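Local coordinates for WbbZ protein (Klebsiella pneumoniae subsp. pneumoniae NTUH-K2044, PDB 6X1L) that is of unconfirmed function but is probably a polysaccharide pyruvyl transferase that adds pyruvyl groups to a glycan, at residues 67-72 and 86-91; 111-116 and 131-136; 154-159 and 235-240. All blocks are in the same frame, centred on the assembly; numbering follows the deposited sequence.

Contact 1: residues 67-72 and 86-91; sequences DILIFG and HDFIQN
The helical turn closed by the backbone bond from Asn-91 N to Asp-87 O (3.0 Å) carries Phe-88 and Ile-89, which meet Leu-69 and Phe-71 of strand 67-71. No hydrogen bond crosses between the two segments, and the interface is wholly apolar. Ile-89 lays its CD1 methyl over one face of the Phe-71 ring, 4.0 Å from the centroid and displaced toward the CD2 side, a CH-pi contact. Its CG1 lies beside the backbone N (chi1 -64°) and the chain then runs on extended, which carries CD1 to the ring although the CB leaves the helix at a slant to the strand. The rings of Phe-71 and Phe-88 are nearly parallel, with planes at 25°, but slid so far apart that they barely overlap; they touch through Phe-71 CE1 and Phe-88 CD2 at 3.8 Å. Next along that rim, Phe-88 CE2 takes the CD2 methyl of Leu-69 at 4.0 Å. Elsewhere on the helix, His-86 ND1 donates to Asp-87 OD1 (3.1 Å). Strand and helix run antiparallel (176°), as the first two elements of a beta-alpha-beta unit completed by strand 98-104. Strand 67-71 lies between strands 23-27 and 98-104 of the parallel sheet; Ile-70 packs against residues of both, Ile-68 on Lys-98 and Ile-100, while Tyr-56 meets Phe-88 edge-to-face.

Contact 2: residues 111-116 and 131-136; sequences DLFINN and DYIKSL
Phe-113 presents one face of its ring to Ile-133, whose CD1 methyl stands almost exactly over the ring centre, 4.2 Å from the centroid and 11° off the normal. The isoleucine reaches this spot by a bent conformation: with chi1 at -60° and chi2 also at -60°, CD1 folds out of line with the CA-CB-CG1 course and points down on the ring. Phe-113 keeps CG anti to its own carbonyl carbon, beside the backbone N, and one face of its ring takes the methyl. Leu-136, just past the end of helix 127-135, splits its two branches between neighbouring residues. CD1, at the extended end of the side chain, touches Phe-113 CB at 3.9 Å. CD2 instead meets Ile-114, at 4.1 Å from Ile-114 CD1 and equally close to CG1 of that residue. The two aliphatic chains cross at about a right angle there, on the more solvent-exposed flank of the contact. These residues join helices 110-115 and 127-135, which are linked through strand 120-124 of the six-stranded parallel sheet in the Rossmann-like manner of alternating strands and helices. Phe-120 of that strand also meets the Phe-113 ring, with the planes at a slant, so the phenylalanine is held between sheet and helix. On the outer side of helix 127-135, Lys-134 stretches fully extended beyond CB to form a long salt bridge, its NZ 3.5 Å from Asp-131 OD1 one turn back. Polar bonds flank these apolar contacts: Tyr-138 OH bonds to the carbonyl oxygen of Phe-113, and Tyr-132 OH bonds to that of Gly-108.

Contact 3: residues 154-159 and 235-240; sequences LDLNKY and SLLGKE
Leu-156 and Leu-236 bury the most surface here, and the former fits its forked end against the last turn of helix 228-236. Its CD2 methyl lies 4.0 Å from Leu-236 CB and 3.5 Å from Leu-236 O, so it packs on backbone as well as side chain. The other branch, Leu-156 CD1, turns to Leu-237 CD2 at 4.3 Å. Holding CG opposite the backbone N (chi1 -174°) sends the fork of Leu-156 out from the short 3-10 segment 156-158 toward the helix. Leu-236 in turn extends its CD1 to Leu-154 CB, 4.3 Å away, giving the helix a second foothold on the loop. Leu-154 also rests on Ser-40 and Ala-41 of helix 33-48, and Leu-156 on Ile-214 of helix 203-218. Beyond Leu-237 the helix ends in a Schellman motif, with Gly-238 at positive phi and its N bonded to Ser-235 O (3.0 Å), before the chain enters strand 240-243. The loop that leads from the six-stranded to the four-stranded parallel sheet is thus packed against a helix of the latter, an arrangement consistent with the two Rossmann-like halves of a GT-B-type fold.

Overall arrangement
Along the chain the three contacts follow in series. Contacts 1 and 2 belong to the half built on the six-stranded parallel sheet, with centres 16 Å apart, and they touch: His-86 CD2 of helix 84-92 lies 3.7 Å from Leu-112 CD2 of helix 110-115. Helix 110-115 thus packs against both helix 84-92 and helix 127-135. Contact 3 lies on the opposite side of the chain's centre from both, its centre about 30 Å from that of contact 1 and 34 Å from that of contact 2. It joins the connection between the two sheets to the four-stranded half, and so concerns how the halves are joined, whereas contacts 1 and 2 build up one of them.

Contact 1: residues 67-72 and 86-91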
# COMPACT_ATOMS: atom_id res chain seq x y z
N ASP A 67 -3.76 -32.25 -11.50
CA ASP A 67 -3.67 -30.87 -11.03
C ASP A 67 -4.73 -30.62 -9.98
O ASP A 67 -5.90 -31.00 -10.15
CB ASP A 67 -3.82 -29.88 -12.18
CG ASP A 67 -2.59 -29.81 -13.06
OD1 ASP A 67 -1.54 -30.35 -12.65
OD2 ASP A 67 -2.67 -29.23 -14.16
N ILE A 68 -4.33 -29.97 -8.89
CA ILE A 68 -5.23 -29.56 -7.82
C ILE A 68 -5.26 -28.04 -7.77
O ILE A 68 -4.21 -27.39 -7.75
CB ILE A 68 -4.79 -30.14 -6.46
CG1 ILE A 68 -5.07 -31.65 -6.42
CG2 ILE A 68 -5.47 -29.42 -5.32
CD1 ILE A 68 -4.69 -32.30 -5.11
N LEU A 69 -6.47 -27.47 -7.77
CA LEU A 69 -6.62 -26.03 -7.60
C LEU A 69 -6.58 -25.69 -6.12
O LEU A 69 -7.39 -26.20 -5.33
CB LEU A 69 -7.92 -25.54 -8.23
CG LEU A 69 -8.26 -24.07 -7.94
CD1 LEU A 69 -7.32 -23.13 -8.70
CD2 LEU A 69 -9.71 -23.76 -8.26
N ILE A 70 -5.63 -24.85 -5.73
CA ILE A 70 -5.56 -24.31 -4.38
C ILE A 70 -6.26 -22.96 -4.43
O ILE A 70 -5.73 -22.00 -5.00
CB ILE A 70 -4.12 -24.19 -3.88
CG1 ILE A 70 -3.37 -25.51 -4.07
CG2 ILE A 70 -4.09 -23.74 -2.43
CD1 ILE A 70 -3.90 -26.65 -3.22
N PHE A 71 -7.45 -22.88 -3.85
CA PHE A 71 -8.19 -21.62 -3.81
C PHE A 71 -7.86 -20.90 -2.51
O PHE A 71 -8.11 -21.44 -1.42
CB PHE A 71 -9.69 -21.86 -3.94
CG PHE A 71 -10.48 -20.59 -4.07
CD1 PHE A 71 -10.36 -19.80 -5.21
CD2 PHE A 71 -11.34 -20.18 -3.07
CE1 PHE A 71 -11.07 -18.63 -5.34
CE2 PHE A 71 -12.06 -19.00 -3.19
CZ PHE A 71 -11.93 -18.23 -4.33
N GLY A 72 -7.31 -19.69 -2.62
CA GLY A 72 -6.81 -19.00 -1.45
C GLY A 72 -7.89 -18.74 -0.42
O GLY A 72 -9.07 -18.63 -0.74
N HIS A 86 -17.50 -17.73 -5.73
CA HIS A 86 -18.40 -18.82 -6.10
C HIS A 86 -18.38 -19.05 -7.61
O HIS A 86 -18.38 -20.20 -8.06
CB HIS A 86 -19.81 -18.50 -5.62
CG HIS A 86 -20.87 -19.37 -6.22
ND1 HIS A 86 -21.49 -19.08 -7.41
CD2 HIS A 86 -21.43 -20.53 -5.78
CE1 HIS A 86 -22.38 -20.02 -7.69
NE2 HIS A 86 -22.36 -20.91 -6.71
N ASP A 87 -18.37 -17.98 -8.40
CA ASP A 87 -18.35 -18.13 -9.85
C ASP A 87 -17.01 -18.68 -10.33
O ASP A 87 -16.98 -19.48 -11.28
CB ASP A 87 -18.65 -16.79 -10.52
CG ASP A 87 -20.08 -16.34 -10.33
OD1 ASP A 87 -20.88 -17.12 -9.77
OD2 ASP A 87 -20.41 -15.20 -10.73
N PHE A 88 -15.91 -18.27 -9.71
CA PHE A 88 -14.60 -18.78 -10.11
C PHE A 88 -14.51 -20.29 -9.90
O PHE A 88 -14.02 -21.02 -10.77
CB PHE A 88 -13.49 -18.08 -9.34
CG PHE A 88 -12.11 -18.54 -9.73
CD1 PHE A 88 -11.46 -17.97 -10.81
CD2 PHE A 88 -11.47 -19.54 -9.01
CE1 PHE A 88 -10.20 -18.39 -11.18
CE2 PHE A 88 -10.20 -19.96 -9.38
CZ PHE A 88 -9.57 -19.39 -10.46
N ILE A 89 -14.97 -20.77 -8.75
CA ILE A 89 -14.86 -22.20 -8.45
C ILE A 89 -15.78 -23.01 -9.35
O ILE A 89 -15.39 -24.05 -9.89
CB ILE A 89 -15.15 -22.45 -6.96
CG1 ILE A 89 -14.08 -21.77 -6.11
CG2 ILE A 89 -15.21 -23.93 -6.67
CD1 ILE A 89 -14.25 -21.98 -4.62
N GLN A 90 -17.02 -22.54 -9.55
CA GLN A 90 -17.98 -23.31 -10.33
C GLN A 90 -17.57 -23.39 -11.79
O GLN A 90 -17.80 -24.42 -12.45
CB GLN A 90 -19.37 -22.70 -10.19
CG GLN A 90 -20.47 -23.58 -10.76
CD GLN A 90 -21.86 -23.03 -10.47
OE1 GLN A 90 -22.80 -23.79 -10.24
NE2 GLN A 90 -21.99 -21.71 -10.50
N ASN A 91 -16.97 -22.33 -12.33
CA ASN A 91 -16.56 -22.33 -13.73
C ASN A 91 -15.25 -23.08 -13.96
O ASN A 91 -14.94 -23.38 -15.12
CB ASN A 91 -16.42 -20.89 -14.23
CG ASN A 91 -17.74 -20.14 -14.23
OD1 ASN A 91 -18.80 -20.74 -14.36
ND2 ASN A 91 -17.67 -18.82 -14.10

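Contact 2: residues 111-116 and 131-136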
# COMPACT_ATOMS: atom_id res chain seq x y z
N ASP A 111 -25.89 -25.53 -2.35
CA ASP A 111 -25.93 -26.28 -3.60
C ASP A 111 -24.54 -26.54 -4.15
O ASP A 111 -24.28 -27.61 -4.71
CB ASP A 111 -26.79 -25.54 -4.62
CG ASP A 111 -26.96 -26.31 -5.93
OD1 ASP A 111 -26.81 -27.55 -5.92
OD2 ASP A 111 -27.23 -25.67 -6.96
N LEU A 112 -23.62 -25.58 -3.99
CA LEU A 112 -22.27 -25.76 -4.51
C LEU A 112 -21.53 -26.88 -3.79
O LEU A 112 -20.84 -27.69 -4.43
CB LEU A 112 -21.48 -24.45 -4.40
CG LEU A 112 -20.06 -24.49 -4.95
CD1 LEU A 112 -20.07 -24.66 -6.46
CD2 LEU A 112 -19.28 -23.25 -4.54
N PHE A 113 -21.67 -26.97 -2.47
CA PHE A 113 -20.87 -27.92 -1.71
C PHE A 113 -21.50 -29.31 -1.68
O PHE A 113 -20.77 -30.30 -1.59
CB PHE A 113 -20.64 -27.39 -0.30
CG PHE A 113 -19.74 -26.19 -0.26
CD1 PHE A 113 -18.36 -26.34 -0.26
CD2 PHE A 113 -20.27 -24.91 -0.26
CE1 PHE A 113 -17.53 -25.23 -0.25
CE2 PHE A 113 -19.44 -23.80 -0.25
CZ PHE A 113 -18.07 -23.96 -0.24
N ILE A 114 -22.83 -29.41 -1.77
CA ILE A 114 -23.46 -30.72 -1.84
C ILE A 114 -23.16 -31.40 -3.17
O ILE A 114 -22.84 -32.59 -3.21
CB ILE A 114 -24.97 -30.60 -1.59
CG1 ILE A 114 -25.24 -30.22 -0.13
CG2 ILE A 114 -25.70 -31.90 -1.96
CD1 ILE A 114 -26.66 -29.78 0.14
N ASN A 115 -23.23 -30.65 -4.27
CA ASN A 115 -23.08 -31.25 -5.59
C ASN A 115 -21.62 -31.42 -6.01
O ASN A 115 -21.37 -32.03 -7.06
CB ASN A 115 -23.82 -30.41 -6.63
CG ASN A 115 -25.32 -30.67 -6.61
OD1 ASN A 115 -25.77 -31.80 -6.40
ND2 ASN A 115 -26.10 -29.62 -6.83
N ASN A 116 -20.66 -30.93 -5.24
CA ASN A 116 -19.25 -31.09 -5.56
C ASN A 116 -18.49 -31.74 -4.41
O ASN A 116 -17.28 -31.52 -4.25
CB ASN A 116 -18.61 -29.74 -5.92
CG ASN A 116 -19.32 -29.05 -7.07
OD1 ASN A 116 -19.13 -29.41 -8.23
ND2 ASN A 116 -20.14 -28.06 -6.75
N ASP A 131 -18.88 -26.57 11.32
CA ASP A 131 -20.11 -27.30 11.60
C ASP A 131 -21.07 -27.24 10.43
O ASP A 131 -21.83 -28.18 10.20
CB ASP A 131 -20.78 -26.75 12.86
CG ASP A 131 -19.97 -27.03 14.11
OD1 ASP A 131 -19.08 -27.90 14.06
OD2 ASP A 131 -20.22 -26.37 15.14
N TYR A 132 -21.06 -26.14 9.67
CA TYR A 132 -21.92 -26.04 8.49
C TYR A 132 -21.50 -27.05 7.43
O TYR A 132 -22.33 -27.85 6.97
CB TYR A 132 -21.88 -24.61 7.94
CG TYR A 132 -22.46 -24.47 6.56
CD1 TYR A 132 -23.70 -25.01 6.24
CD2 TYR A 132 -21.78 -23.77 5.57
CE1 TYR A 132 -24.23 -24.88 4.97
CE2 TYR A 132 -22.30 -23.62 4.31
CZ TYR A 132 -23.53 -24.18 4.01
OH TYR A 132 -24.04 -24.03 2.75
N ILE A 133 -20.23 -27.05 7.04
CA ILE A 133 -19.77 -27.95 5.98
C ILE A 133 -19.95 -29.40 6.40
O ILE A 133 -20.42 -30.23 5.61
CB ILE A 133 -18.30 -27.66 5.61
CG1 ILE A 133 -18.15 -26.21 5.12
CG2 ILE A 133 -17.83 -28.64 4.55
CD1 ILE A 133 -18.98 -25.89 3.90
N LYS A 134 -19.58 -29.74 7.63
CA LYS A 134 -19.76 -31.11 8.09
C LYS A 134 -21.23 -31.50 8.18
O LYS A 134 -21.55 -32.69 8.09
CB LYS A 134 -19.06 -31.33 9.43
CG LYS A 134 -19.90 -30.97 10.65
CD LYS A 134 -19.13 -31.26 11.94
CE LYS A 134 -20.00 -31.03 13.17
NZ LYS A 134 -19.28 -31.35 14.44
N SER A 135 -22.13 -30.52 8.33
CA SER A 135 -23.55 -30.84 8.32
C SER A 135 -24.03 -31.21 6.93
O SER A 135 -25.05 -31.90 6.80
CB SER A 135 -24.37 -29.66 8.87
OG SER A 135 -24.55 -28.64 7.90
N LEU A 136 -23.32 -30.78 5.89
CA LEU A 136 -23.60 -31.16 4.51
C LEU A 136 -23.02 -32.52 4.16
O LEU A 136 -22.76 -32.80 2.98
CB LEU A 136 -23.07 -30.08 3.55
CG LEU A 136 -23.60 -28.67 3.79
CD1 LEU A 136 -23.02 -27.68 2.78
CD2 LEU A 136 -25.11 -28.68 3.72

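Contact 3: residues 154-159 and 235-240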
# COMPACT_ATOMS: atom_id res chain seq x y z
N LEU A 154 1.73 -15.89 9.33
CA LEU A 154 2.57 -14.82 8.82
C LEU A 154 3.93 -14.82 9.50
O LEU A 154 4.03 -14.82 10.73
CB LEU A 154 1.88 -13.47 9.02
CG LEU A 154 2.45 -12.25 8.30
CD1 LEU A 154 2.20 -12.34 6.80
CD2 LEU A 154 1.83 -10.98 8.87
N ASP A 155 5.00 -14.83 8.69
CA ASP A 155 6.37 -14.75 9.20
C ASP A 155 6.65 -13.30 9.59
O ASP A 155 7.31 -12.54 8.88
CB ASP A 155 7.35 -15.26 8.16
CG ASP A 155 8.77 -15.32 8.68
OD1 ASP A 155 8.97 -15.14 9.90
OD2 ASP A 155 9.69 -15.56 7.86
N LEU A 156 6.17 -12.94 10.79
CA LEU A 156 5.96 -11.54 11.15
C LEU A 156 7.25 -10.72 11.12
O LEU A 156 7.21 -9.53 10.77
CB LEU A 156 5.31 -11.46 12.53
CG LEU A 156 4.89 -10.10 13.06
CD1 LEU A 156 3.84 -9.48 12.15
CD2 LEU A 156 4.36 -10.23 14.48
N ASN A 157 8.38 -11.32 11.47
CA ASN A 157 9.58 -10.52 11.70
C ASN A 157 10.15 -9.91 10.43
O ASN A 157 10.92 -8.94 10.52
CB ASN A 157 10.64 -11.36 12.41
CG ASN A 157 10.33 -11.57 13.87
OD1 ASN A 157 9.53 -12.43 14.23
ND2 ASN A 157 10.95 -10.77 14.73
N LYS A 158 9.80 -10.42 9.26
CA LYS A 158 10.29 -9.82 8.02
C LYS A 158 9.39 -8.70 7.51
O LYS A 158 9.72 -8.07 6.50
CB LYS A 158 10.46 -10.89 6.93
CG LYS A 158 9.17 -11.47 6.40
CD LYS A 158 9.48 -12.52 5.35
CE LYS A 158 8.21 -13.15 4.81
NZ LYS A 158 8.51 -14.18 3.78
N TYR A 159 8.28 -8.43 8.20
CA TYR A 159 7.39 -7.32 7.86
C TYR A 159 7.54 -6.12 8.79
O TYR A 159 7.05 -5.04 8.46
CB TYR A 159 5.93 -7.79 7.91
CG TYR A 159 5.61 -8.93 6.97
CD1 TYR A 159 5.82 -10.26 7.36
CD2 TYR A 159 5.08 -8.70 5.71
CE1 TYR A 159 5.53 -11.30 6.51
CE2 TYR A 159 4.79 -9.75 4.85
CZ TYR A 159 5.01 -11.05 5.26
OH TYR A 159 4.72 -12.10 4.42
N SER A 235 -3.22 -8.15 16.77
CA SER A 235 -3.05 -9.21 17.77
C SER A 235 -1.67 -9.85 17.66
O SER A 235 -1.03 -10.13 18.68
CB SER A 235 -4.14 -10.28 17.60
OG SER A 235 -5.42 -9.75 17.90
N LEU A 236 -1.21 -10.11 16.43
CA LEU A 236 0.15 -10.60 16.24
C LEU A 236 1.18 -9.61 16.79
O LEU A 236 2.22 -10.03 17.30
CB LEU A 236 0.42 -10.85 14.75
CG LEU A 236 -0.45 -11.90 14.06
CD1 LEU A 236 -0.03 -12.06 12.61
CD2 LEU A 236 -0.37 -13.22 14.79
N LEU A 237 0.90 -8.32 16.70
CA LEU A 237 1.80 -7.29 17.20
C LEU A 237 1.74 -7.14 18.72
O LEU A 237 2.48 -6.33 19.27
CB LEU A 237 1.48 -5.95 16.54
CG LEU A 237 1.67 -5.88 15.03
CD1 LEU A 237 1.13 -4.58 14.47
CD2 LEU A 237 3.14 -6.04 14.67
N GLY A 238 0.88 -7.90 19.40
CA GLY A 238 0.75 -7.76 20.83
C GLY A 238 0.06 -6.50 21.29
O GLY A 238 0.24 -6.08 22.43
N LYS A 239 -0.71 -5.86 20.41
CA LYS A 239 -1.37 -4.62 20.76
C LYS A 239 -2.61 -4.87 21.61
O LYS A 239 -3.12 -5.99 21.69
CB LYS A 239 -1.78 -3.85 19.50
CG LYS A 239 -0.65 -3.60 18.52
CD LYS A 239 0.39 -2.68 19.12
CE LYS A 239 1.43 -2.27 18.08
NZ LYS A 239 2.51 -1.46 18.70
N GLU A 240 -3.08 -3.81 22.25
CA GLU A 240 -4.39 -3.81 22.89
C GLU A 240 -5.44 -3.58 21.80
O GLU A 240 -5.43 -2.53 21.15
CB GLU A 240 -4.45 -2.73 23.97
CG GLU A 240 -5.77 -2.63 24.68
CD GLU A 240 -5.74 -1.61 25.80
OE1 GLU A 240 -4.63 -1.27 26.25
OE2 GLU A 240 -6.82 -1.15 26.21